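PDB 6OSU: D-alanyl-D-alanine carboxypeptidase (Penicillin binding protein) family protein from Francisella tularensis subsp. tularensis, which probably removes the C-terminal D-alanine from peptidoglycan precursor peptides as a serine-type D-Ala-D-Ala carboxypeptidase of the S11 family, a penicillin-binding protein. Local coordinates for residues R60-A63 with S64-I68; L116-G119 with M120-S124; Q149-A153 with I154-N158; Q172-A176 with H177-L181. All blocks are in the same frame, centred on the assembly; numbering follows the deposited sequence.

Contact 1. Residues R60-A63 with S64-I68; sequences RAPA and SLTKI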
loop_
_atom_site.group_PDB
_atom_site.type_symbol
_atom_site.label_atom_id
_atom_site.label_comp_id
_atom_site.label_asym_id
_atom_site.label_seq_id
_atom_site.Cartn_x
_atom_site.Cartn_y
_atom_site.Cartn_z
ATOM N N ARG A 60 -6.891 0.601 16.909
ATOM C CA ARG A 60 -8.262 0.974 16.600
ATOM C C ARG A 60 -8.947 -0.195 15.909
ATOM O O ARG A 60 -8.308 -1.185 15.541
ATOM C CB ARG A 60 -8.331 2.223 15.710
ATOM C CG ARG A 60 -7.508 3.400 16.183
ATOM C CD ARG A 60 -7.917 4.661 15.432
ATOM N NE ARG A 60 -9.049 5.336 16.066
ATOM C CZ ARG A 60 -10.320 5.188 15.701
ATOM N NH1 ARG A 60 -10.636 4.387 14.694
ATOM N NH2 ARG A 60 -11.274 5.846 16.344
ATOM N N ALA A 61 -10.261 -0.062 15.713
ATOM C CA ALA A 61 -11.038 -1.148 15.137
ATOM C C ALA A 61 -10.759 -1.246 13.636
ATOM O O ALA A 61 -10.523 -0.226 12.981
ATOM C CB ALA A 61 -12.531 -0.936 15.394
ATOM N N PRO A 62 -10.747 -2.457 13.066
ATOM C CA PRO A 62 -10.323 -2.594 11.666
ATOM C C PRO A 62 -11.427 -2.320 10.653
ATOM O O PRO A 62 -11.131 -1.830 9.562
ATOM C CB PRO A 62 -9.850 -4.054 11.577
ATOM C CG PRO A 62 -9.820 -4.556 12.984
ATOM C CD PRO A 62 -10.847 -3.767 13.720
ATOM N N ALA A 63 -12.675 -2.652 10.967
ATOM C CA ALA A 63 -13.800 -2.546 10.002
ATOM C C ALA A 63 -13.462 -3.424 8.789
ATOM O O ALA A 63 -12.802 -4.460 8.951
ATOM C CB ALA A 63 -14.084 -1.090 9.680
ATOM N N SER A 64 -13.873 -3.049 7.571
ATOM C CA SER A 64 -13.661 -3.899 6.401
ATOM C C SER A 64 -12.221 -3.915 5.917
ATOM O O SER A 64 -11.950 -4.610 4.932
ATOM C CB SER A 64 -14.560 -3.468 5.238
ATOM O OG SER A 64 -15.885 -3.962 5.374
ATOM N N LEU A 65 -11.303 -3.183 6.558
ATOM C CA LEU A 65 -9.891 -3.357 6.237
ATOM C C LEU A 65 -9.440 -4.778 6.540
ATOM O O LEU A 65 -8.449 -5.246 5.964
ATOM C CB LEU A 65 -9.044 -2.341 7.002
ATOM C CG LEU A 65 -9.439 -0.868 6.857
ATOM C CD1 LEU A 65 -8.336 0.037 7.397
ATOM C CD2 LEU A 65 -9.770 -0.516 5.409
ATOM N N THR A 66 -10.159 -5.462 7.441
ATOM C CA THR A 66 -9.968 -6.893 7.661
ATOM C C THR A 66 -9.962 -7.662 6.344
ATOM O O THR A 66 -9.167 -8.591 6.163
ATOM C CB THR A 66 -11.071 -7.424 8.581
ATOM O OG1 THR A 66 -11.089 -6.690 9.818
ATOM C CG2 THR A 66 -10.878 -8.903 8.865
ATOM N N LYS A 67 -10.837 -7.275 5.407
ATOM C CA LYS A 67 -10.949 -7.978 4.133
ATOM C C LYS A 67 -9.656 -7.948 3.330
ATOM O O LYS A 67 -9.479 -8.782 2.434
ATOM C CB LYS A 67 -12.083 -7.383 3.295
ATOM C CG LYS A 67 -13.481 -7.625 3.847
ATOM C CD LYS A 67 -14.538 -7.199 2.841
ATOM C CE LYS A 67 -15.945 -7.530 3.320
ATOM N NZ LYS A 67 -16.363 -6.730 4.514
ATOM N N ILE A 68 -8.750 -7.012 3.621
ATOM C CA ILE A 68 -7.468 -7.000 2.923
ATOM C C ILE A 68 -6.654 -8.228 3.293
ATOM O O ILE A 68 -6.025 -8.858 2.432
ATOM C CB ILE A 68 -6.695 -5.705 3.225
ATOM C CG1 ILE A 68 -7.488 -4.485 2.757
ATOM C CG2 ILE A 68 -5.329 -5.737 2.560
ATOM C CD1 ILE A 68 -6.845 -3.175 3.135
#

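Contact 2. Residues L116-G119 with M120-S124; sequences LVTG and MDVVS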
loop_
_atom_site.group_PDB
_atom_site.type_symbol
_atom_site.label_atom_id
_atom_site.label_comp_id
_atom_site.label_asym_id
_atom_site.label_seq_id
_atom_site.Cartn_x
_atom_site.Cartn_y
_atom_site.Cartn_z
ATOM N N LEU A 116 -15.574 -14.005 -6.709
ATOM C CA LEU A 116 -15.674 -13.805 -5.265
ATOM C C LEU A 116 -14.669 -12.770 -4.775
ATOM O O LEU A 116 -14.994 -11.941 -3.918
ATOM C CB LEU A 116 -15.471 -15.128 -4.527
ATOM C CG LEU A 116 -16.594 -16.160 -4.607
ATOM C CD1 LEU A 116 -16.204 -17.422 -3.857
ATOM C CD2 LEU A 116 -17.887 -15.585 -4.053
ATOM N N VAL A 117 -13.442 -12.807 -5.299
ATOM C CA VAL A 117 -12.440 -11.827 -4.893
ATOM C C VAL A 117 -12.840 -10.435 -5.360
ATOM O O VAL A 117 -12.651 -9.445 -4.642
ATOM C CB VAL A 117 -11.051 -12.230 -5.420
ATOM C CG1 VAL A 117 -10.043 -11.119 -5.186
ATOM C CG2 VAL A 117 -10.589 -13.507 -4.748
ATOM N N THR A 118 -13.404 -10.334 -6.567
ATOM C CA THR A 118 -13.896 -9.046 -7.044
ATOM C C THR A 118 -15.004 -8.521 -6.139
ATOM O O THR A 118 -15.021 -7.335 -5.784
ATOM C CB THR A 118 -14.388 -9.169 -8.488
ATOM O OG1 THR A 118 -13.375 -9.792 -9.287
ATOM C CG2 THR A 118 -14.689 -7.794 -9.067
ATOM N N GLY A 119 -15.936 -9.391 -5.747
ATOM C CA GLY A 119 -16.973 -8.974 -4.820
ATOM C C GLY A 119 -16.403 -8.506 -3.495
ATOM O O GLY A 119 -16.843 -7.497 -2.938
ATOM N N MET A 120 -15.398 -9.218 -2.986
ATOM C CA MET A 120 -14.805 -8.863 -1.700
ATOM C C MET A 120 -14.071 -7.528 -1.773
ATOM O O MET A 120 -14.249 -6.665 -0.906
ATOM C CB MET A 120 -13.863 -9.978 -1.244
ATOM C CG MET A 120 -13.093 -9.693 0.033
ATOM S SD MET A 120 -12.109 -11.131 0.504
ATOM C CE MET A 120 -11.235 -11.464 -1.024
ATOM N N ASP A 121 -13.255 -7.333 -2.813
ATOM C CA ASP A 121 -12.403 -6.150 -2.895
ATOM C C ASP A 121 -13.164 -4.911 -3.357
ATOM O O ASP A 121 -12.959 -3.817 -2.819
ATOM C CB ASP A 121 -11.232 -6.415 -3.838
ATOM C CG ASP A 121 -10.318 -7.516 -3.343
ATOM O OD1 ASP A 121 -10.367 -7.852 -2.136
ATOM O OD2 ASP A 121 -9.532 -8.036 -4.163
ATOM N N VAL A 122 -14.032 -5.060 -4.353
ATOM C CA VAL A 122 -14.666 -3.914 -5.002
ATOM C C VAL A 122 -15.971 -3.541 -4.320
ATOM O O VAL A 122 -16.270 -2.360 -4.134
ATOM C CB VAL A 122 -14.887 -4.228 -6.495
ATOM C CG1 VAL A 122 -15.539 -3.052 -7.201
ATOM C CG2 VAL A 122 -13.567 -4.612 -7.147
ATOM N N VAL A 123 -16.758 -4.546 -3.945
ATOM C CA VAL A 123 -18.087 -4.342 -3.383
ATOM C C VAL A 123 -18.098 -4.526 -1.868
ATOM O O VAL A 123 -19.076 -4.136 -1.209
ATOM C CB VAL A 123 -19.092 -5.275 -4.104
ATOM C CG1 VAL A 123 -20.326 -5.607 -3.261
ATOM C CG2 VAL A 123 -19.511 -4.648 -5.425
ATOM N N SER A 124 -17.022 -5.059 -1.291
ATOM C CA SER A 124 -16.933 -5.320 0.145
ATOM C C SER A 124 -18.001 -6.314 0.590
ATOM O O SER A 124 -18.547 -6.214 1.694
ATOM C CB SER A 124 -17.018 -4.022 0.959
ATOM O OG SER A 124 -16.394 -4.171 2.219
#

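Contact 3. Residues Q149-A153 with I154-N158; sequences QTAKA and IGMNN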
loop_
_atom_site.group_PDB
_atom_site.type_symbol
_atom_site.label_atom_id
_atom_site.label_comp_id
_atom_site.label_asym_id
_atom_site.label_seq_id
_atom_site.Cartn_x
_atom_site.Cartn_y
_atom_site.Cartn_z
ATOM N N GLN A 149 -2.090 -15.657 12.303
ATOM C CA GLN A 149 -0.736 -16.160 12.082
ATOM C C GLN A 149 -0.047 -15.392 10.964
ATOM O O GLN A 149 1.122 -15.009 11.087
ATOM C CB GLN A 149 -0.768 -17.649 11.745
ATOM C CG GLN A 149 -1.228 -18.546 12.866
ATOM C CD GLN A 149 -1.466 -19.963 12.388
ATOM O OE1 GLN A 149 -2.374 -20.646 12.862
ATOM N NE2 GLN A 149 -0.655 -20.412 11.435
ATOM N N THR A 150 -0.755 -15.179 9.855
ATOM C CA THR A 150 -0.181 -14.441 8.737
ATOM C C THR A 150 0.176 -13.018 9.150
ATOM O O THR A 150 1.204 -12.478 8.723
ATOM C CB THR A 150 -1.157 -14.439 7.559
ATOM O OG1 THR A 150 -1.402 -15.789 7.141
ATOM C CG2 THR A 150 -0.590 -13.651 6.386
ATOM N N ALA A 151 -0.652 -12.401 9.995
ATOM C CA ALA A 151 -0.358 -11.052 10.464
ATOM C C ALA A 151 0.944 -11.017 11.255
ATOM O O ALA A 151 1.766 -10.113 11.068
ATOM C CB ALA A 151 -1.520 -10.523 11.302
ATOM N N LYS A 152 1.154 -12.000 12.140
ATOM C CA LYS A 152 2.414 -12.075 12.874
ATOM C C LYS A 152 3.593 -12.257 11.926
ATOM O O LYS A 152 4.668 -11.683 12.140
ATOM C CB LYS A 152 2.379 -13.223 13.888
ATOM C CG LYS A 152 1.293 -13.121 14.953
ATOM C CD LYS A 152 1.624 -12.094 16.027
ATOM C CE LYS A 152 0.565 -12.100 17.125
ATOM N NZ LYS A 152 0.872 -11.149 18.233
ATOM N N ALA A 153 3.407 -13.044 10.865
ATOM C CA ALA A 153 4.505 -13.318 9.943
ATOM C C ALA A 153 4.885 -12.090 9.124
ATOM O O ALA A 153 6.065 -11.902 8.806
ATOM C CB ALA A 153 4.136 -14.477 9.019
ATOM N N ILE A 154 3.910 -11.254 8.760
ATOM C CA ILE A 154 4.219 -10.020 8.047
ATOM C C ILE A 154 4.891 -9.000 8.961
ATOM O O ILE A 154 5.567 -8.086 8.479
ATOM C CB ILE A 154 2.934 -9.451 7.416
ATOM C CG1 ILE A 154 2.286 -10.495 6.506
ATOM C CG2 ILE A 154 3.217 -8.185 6.617
ATOM C CD1 ILE A 154 1.022 -10.011 5.842
ATOM N N GLY A 155 4.753 -9.149 10.272
ATOM C CA GLY A 155 5.260 -8.169 11.207
ATOM C C GLY A 155 4.221 -7.207 11.735
ATOM O O GLY A 155 4.593 -6.173 12.305
ATOM N N MET A 156 2.937 -7.503 11.549
ATOM C CA MET A 156 1.847 -6.699 12.095
ATOM C C MET A 156 1.652 -7.112 13.549
ATOM O O MET A 156 0.818 -7.958 13.876
ATOM C CB MET A 156 0.577 -6.893 11.275
ATOM C CG MET A 156 0.779 -6.751 9.772
ATOM S SD MET A 156 -0.656 -7.298 8.826
ATOM C CE MET A 156 -1.917 -6.212 9.487
ATOM N N ASN A 157 2.436 -6.503 14.435
ATOM C CA ASN A 157 2.479 -6.910 15.831
ATOM C C ASN A 157 1.390 -6.274 16.682
ATOM O O ASN A 157 1.258 -6.632 17.859
ATOM C CB ASN A 157 3.849 -6.577 16.432
ATOM C CG ASN A 157 4.973 -7.350 15.775
ATOM O OD1 ASN A 157 5.856 -6.767 15.149
ATOM N ND2 ASN A 157 4.946 -8.670 15.917
ATOM N N ASN A 158 0.614 -5.346 16.131
ATOM C CA ASN A 158 -0.475 -4.742 16.887
ATOM C C ASN A 158 -1.787 -4.942 16.146
ATOM O O ASN A 158 -2.531 -3.984 15.911
ATOM C CB ASN A 158 -0.201 -3.259 17.131
ATOM C CG ASN A 158 1.017 -3.030 18.002
ATOM O OD1 ASN A 158 1.134 -3.602 19.086
ATOM N ND2 ASN A 158 1.936 -2.200 17.528
#

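Contact 4. Residues Q172-A176 with H177-L181; sequences QYTTA and HDMAL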
loop_
_atom_site.group_PDB
_atom_site.type_symbol
_atom_site.label_atom_id
_atom_site.label_comp_id
_atom_site.label_asym_id
_atom_site.label_seq_id
_atom_site.Cartn_x
_atom_site.Cartn_y
_atom_site.Cartn_z
ATOM N N GLN A 172 -10.793 -7.088 18.550
ATOM C CA GLN A 172 -10.636 -6.773 17.135
ATOM C C GLN A 172 -9.909 -5.438 17.030
ATOM O O GLN A 172 -10.453 -4.412 17.451
ATOM C CB GLN A 172 -12.010 -6.713 16.475
ATOM C CG GLN A 172 -12.034 -6.763 14.967
ATOM C CD GLN A 172 -13.444 -6.637 14.415
ATOM O OE1 GLN A 172 -13.684 -5.913 13.445
ATOM N NE2 GLN A 172 -14.386 -7.337 15.036
ATOM N N TYR A 173 -8.700 -5.441 16.469
ATOM C CA TYR A 173 -7.969 -4.186 16.336
ATOM C C TYR A 173 -6.855 -4.315 15.309
ATOM O O TYR A 173 -6.430 -5.416 14.949
ATOM C CB TYR A 173 -7.385 -3.721 17.676
ATOM C CG TYR A 173 -6.482 -4.727 18.349
ATOM C CD1 TYR A 173 -5.150 -4.858 17.974
ATOM C CD2 TYR A 173 -6.958 -5.539 19.369
ATOM C CE1 TYR A 173 -4.322 -5.777 18.589
ATOM C CE2 TYR A 173 -6.138 -6.460 19.991
ATOM C CZ TYR A 173 -4.820 -6.574 19.598
ATOM O OH TYR A 173 -4.000 -7.488 20.218
ATOM N N THR A 174 -6.392 -3.156 14.851
ATOM C CA THR A 174 -5.194 -3.027 14.037
ATOM C C THR A 174 -4.672 -1.609 14.223
ATOM O O THR A 174 -5.201 -0.838 15.029
ATOM C CB THR A 174 -5.466 -3.330 12.561
ATOM O OG1 THR A 174 -4.232 -3.270 11.837
ATOM C CG2 THR A 174 -6.436 -2.312 11.973
ATOM N N THR A 175 -3.619 -1.267 13.482
ATOM C CA THR A 175 -3.055 0.074 13.517
ATOM C C THR A 175 -2.815 0.547 12.091
ATOM O O THR A 175 -2.761 -0.250 11.151
ATOM C CB THR A 175 -1.736 0.141 14.315
ATOM O OG1 THR A 175 -0.688 -0.504 13.578
ATOM C CG2 THR A 175 -1.888 -0.527 15.673
ATOM N N ALA A 176 -2.676 1.865 11.938
ATOM C CA ALA A 176 -2.385 2.418 10.621
ATOM C C ALA A 176 -1.042 1.919 10.107
ATOM O O ALA A 176 -0.892 1.638 8.914
ATOM C CB ALA A 176 -2.415 3.948 10.671
ATOM N N HIS A 177 -0.060 1.785 10.999
ATOM C CA HIS A 177 1.240 1.253 10.601
ATOM C C HIS A 177 1.123 -0.203 10.165
ATOM O O HIS A 177 1.682 -0.603 9.138
ATOM C CB HIS A 177 2.236 1.396 11.753
ATOM C CG HIS A 177 3.637 1.003 11.400
ATOM N ND1 HIS A 177 4.614 0.806 12.353
ATOM C CD2 HIS A 177 4.229 0.778 10.203
ATOM C CE1 HIS A 177 5.745 0.472 11.758
ATOM N NE2 HIS A 177 5.538 0.447 10.454
ATOM N N ASP A 178 0.392 -1.012 10.937
ATOM C CA ASP A 178 0.234 -2.419 10.584
ATOM C C ASP A 178 -0.485 -2.578 9.252
ATOM O O ASP A 178 -0.145 -3.462 8.455
ATOM C CB ASP A 178 -0.521 -3.158 11.686
ATOM C CG ASP A 178 0.393 -3.644 12.798
ATOM O OD1 ASP A 178 1.570 -3.220 12.840
ATOM O OD2 ASP A 178 -0.066 -4.466 13.621
ATOM N N MET A 179 -1.483 -1.730 8.987
ATOM C CA MET A 179 -2.217 -1.832 7.731
ATOM C C MET A 179 -1.371 -1.383 6.547
ATOM O O MET A 179 -1.528 -1.913 5.440
ATOM C CB MET A 179 -3.512 -1.027 7.813
ATOM C CG MET A 179 -4.648 -1.793 8.472
ATOM S SD MET A 179 -5.172 -3.177 7.442
ATOM C CE MET A 179 -5.983 -4.226 8.652
ATOM N N ALA A 180 -0.466 -0.424 6.755
ATOM C CA ALA A 180 0.455 -0.043 5.691
ATOM C C ALA A 180 1.455 -1.157 5.407
ATOM O O ALA A 180 1.825 -1.390 4.250
ATOM C CB ALA A 180 1.177 1.255 6.058
ATOM N N LEU A 181 1.904 -1.855 6.451
ATOM C CA LEU A 181 2.785 -2.999 6.241
ATOM C C LEU A 181 2.087 -4.077 5.422
ATOM O O LEU A 181 2.673 -4.636 4.486
ATOM C CB LEU A 181 3.250 -3.553 7.588
ATOM C CG LEU A 181 4.247 -2.688 8.371
ATOM C CD1 LEU A 181 4.393 -3.179 9.801
ATOM C CD2 LEU A 181 5.603 -2.671 7.677
HETATM O O HOH W 1 1.856 -1.132 14.566
#

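Contact 1. Residues R60-A63 with S64-I68
The backbone turns tightly from P62 through A63 into a short 3-10 turn at S64-L65 and on into the helix: L65 N donates to P62 O at 3.3 Å, and T66 N to A63 O at 3.2 Å. A63 makes the bend with positive phi (59°). Its carbonyl oxygen is held twice by the same threonine, since T66 OG1 also donates to A63 O, at 2.9 Å. The hydroxyl arrives almost in line with the C=O bond (169°), while the amide comes from above the carbonyl plane, so the two donors meet the oxygen from different directions. T66 can do this because OG1 sits beside its own backbone N, anti to the carbonyl carbon (chi1 -56°). The same OG1 rests against the ring of P62, 3.4 Å from its CB, the two side chains crossing at a slant.

This is the start of the SxxK helix of a penicillin-binding protein, with S64 the predicted acyl-ester nucleophile and K67 the predicted proton acceptor. One helical turn separates them, and K67 NZ reaches back to donate to S64 OG at 2.9 Å. The lysine chain runs extended until its last torsion, which bends the amine round to the serine. N126 OD1 and D165 O also take hydrogen bonds from that amine, and S64 OG is bonded to S124 OG. L65 lays CB and CG over P62 O, and its side chain also packs on M179 of helix 176-189 and V290 of strand 288-295.

Contact 2. Residues L116-G119 with M120-S124
With CG anti to its backbone N (chi1 176°) and the chain bent only at chi3 (52°), M120 swings its methyl back to V117, where CE lies 4.3 Å from V117 CG2. V117 in turn sends CG1 away from its own N (chi1 171°), alongside the carboxylate of D121, and CG1 comes to 3.3 Å from D121 OD2. The two side chains run side by side, pointing the same way. One residue on, T118 and V122 repeat the pairing, their CG2 methyls 3.9 Å apart, while T118 OG1 bonds back to R114 O.

These pairs lie on the last turns of helix 113-123, whose end delivers S124, the predicted active-site serine, probably first in the family's SxN motif; its OG takes a weak hydrogen bond from K67 NZ. Regular i to i+4 bonds from M120 N, D121 N and V122 N give way to a weak one, V123 N to G119 O at 3.1 Å, as the helix widens into a pi-type turn. S124 then leaves helical geometry with positive phi, and its OG bonds to K278 NZ. M120 packs on K67, T70 and S71 of helix 66-79, and D121 OD1 makes a weak hydrogen bond to S71 OG.

Contact 3. Residues Q149-A153 with I154-N158
A Schellman motif closes helix 140-154, and its two characteristic bonds reach back from G155 and M156 into the last turn. M156 N donates to A151 O at 2.9 Å, the 6-to-1 bond, while G155 N donates to K152 O at 3.1 Å from well above the carbonyl plane. G155 N also makes a weak bond to A151 O. The ordinary helical bond from I154 N to T150 O is still intact at 3.0 Å.

The side chains follow this reversal. M156 comes back over the helix end, its CB 3.4 Å from A151 O and its sulfur 4.2 Å from A151 CB, which gives the apolar contact that usually accompanies such a cap. Two torsions set this up: CG stands beside the backbone N (chi1 -49°), and the chain bends at chi3, turning CE aside once SD has passed A151. G155, the C' residue, has a phi of 99°, the left-handed conformation that turns the chain out of the helix. M156 itself is the centre of an inverse gamma turn, which leads the chain on to N157 and N158.

I154, the last helical residue, stretches CG1 and CD1 along the carbonyl of T150, one turn back. CD1 lies 4.0 Å from T150 CG2, and the two side chains cross at a slant; the hydroxyl of T150 is taken up by L146 O. Both residues also lean on Y72 of helix 66-79. M156 packs against D178 and L182 of helix 176-189, and I154 also reaches L182.

Contact 4. Residues Q172-A176 with H177-L181
T175 is the N-cap of helix 176-189: its OG1 accepts from D178 N at 2.9 Å, with the N-H pointing nearly straight at it (161°). To do this the hydroxyl takes the rotamer between backbone N and carbonyl carbon (chi1 72°), which turns it in over the first helical turn. The carboxylate of D178 folds back beside its own N, close to the cap, and water 1 bridges the two side chains, 2.8 Å from T175 OG1 and 2.7 Å from D178 OD1. The other carboxylate oxygen, OD2, accepts from N158 N and T159 OG1. A buried acid is thus held from both the loop and the helix start.

T174 is turned differently, with OG1 anti to its backbone N and bonded to T159 OG1. The T174 and M179 side chains cross at about a right angle, with T174 CG2 3.9 Å from M179 CE. M179 reaches it by a sharp bend at chi2 (-68°), its CG staying close over T175 O, the carbonyl that receives M179 N at 2.9 Å. Further along, L181 CD1 sits over one face of the H177 ring, offset toward the rim.

The helix start packs on the sheet that contains strands 39-44 and 298-307: A176 and A180 meet V41 of the former, and A176 and M179 meet V303 of the latter.

All four contacts are local turns or helix ends, following one another in series without nesting or crossing. Contact 1 comes first, turning the loop after strand 50-54 into helix 66-79. Contact 2 ends helix 113-123 and meets contact 1 in the predicted active site, where K67 CE packs 3.3 Å from S124 O. Contact 3 ends helix 140-154, and contact 4 starts helix 176-189 after the intervening loop; N158 O and Y173 CD1, 3.4 Å apart, are one place where the two touch. Contact 4 returns to contact 1 through R60 O and T174 N, 2.8 Å apart. Contact 2 stays about 12 Å from contact 4, nearest atoms, so contact 1 is the link between them.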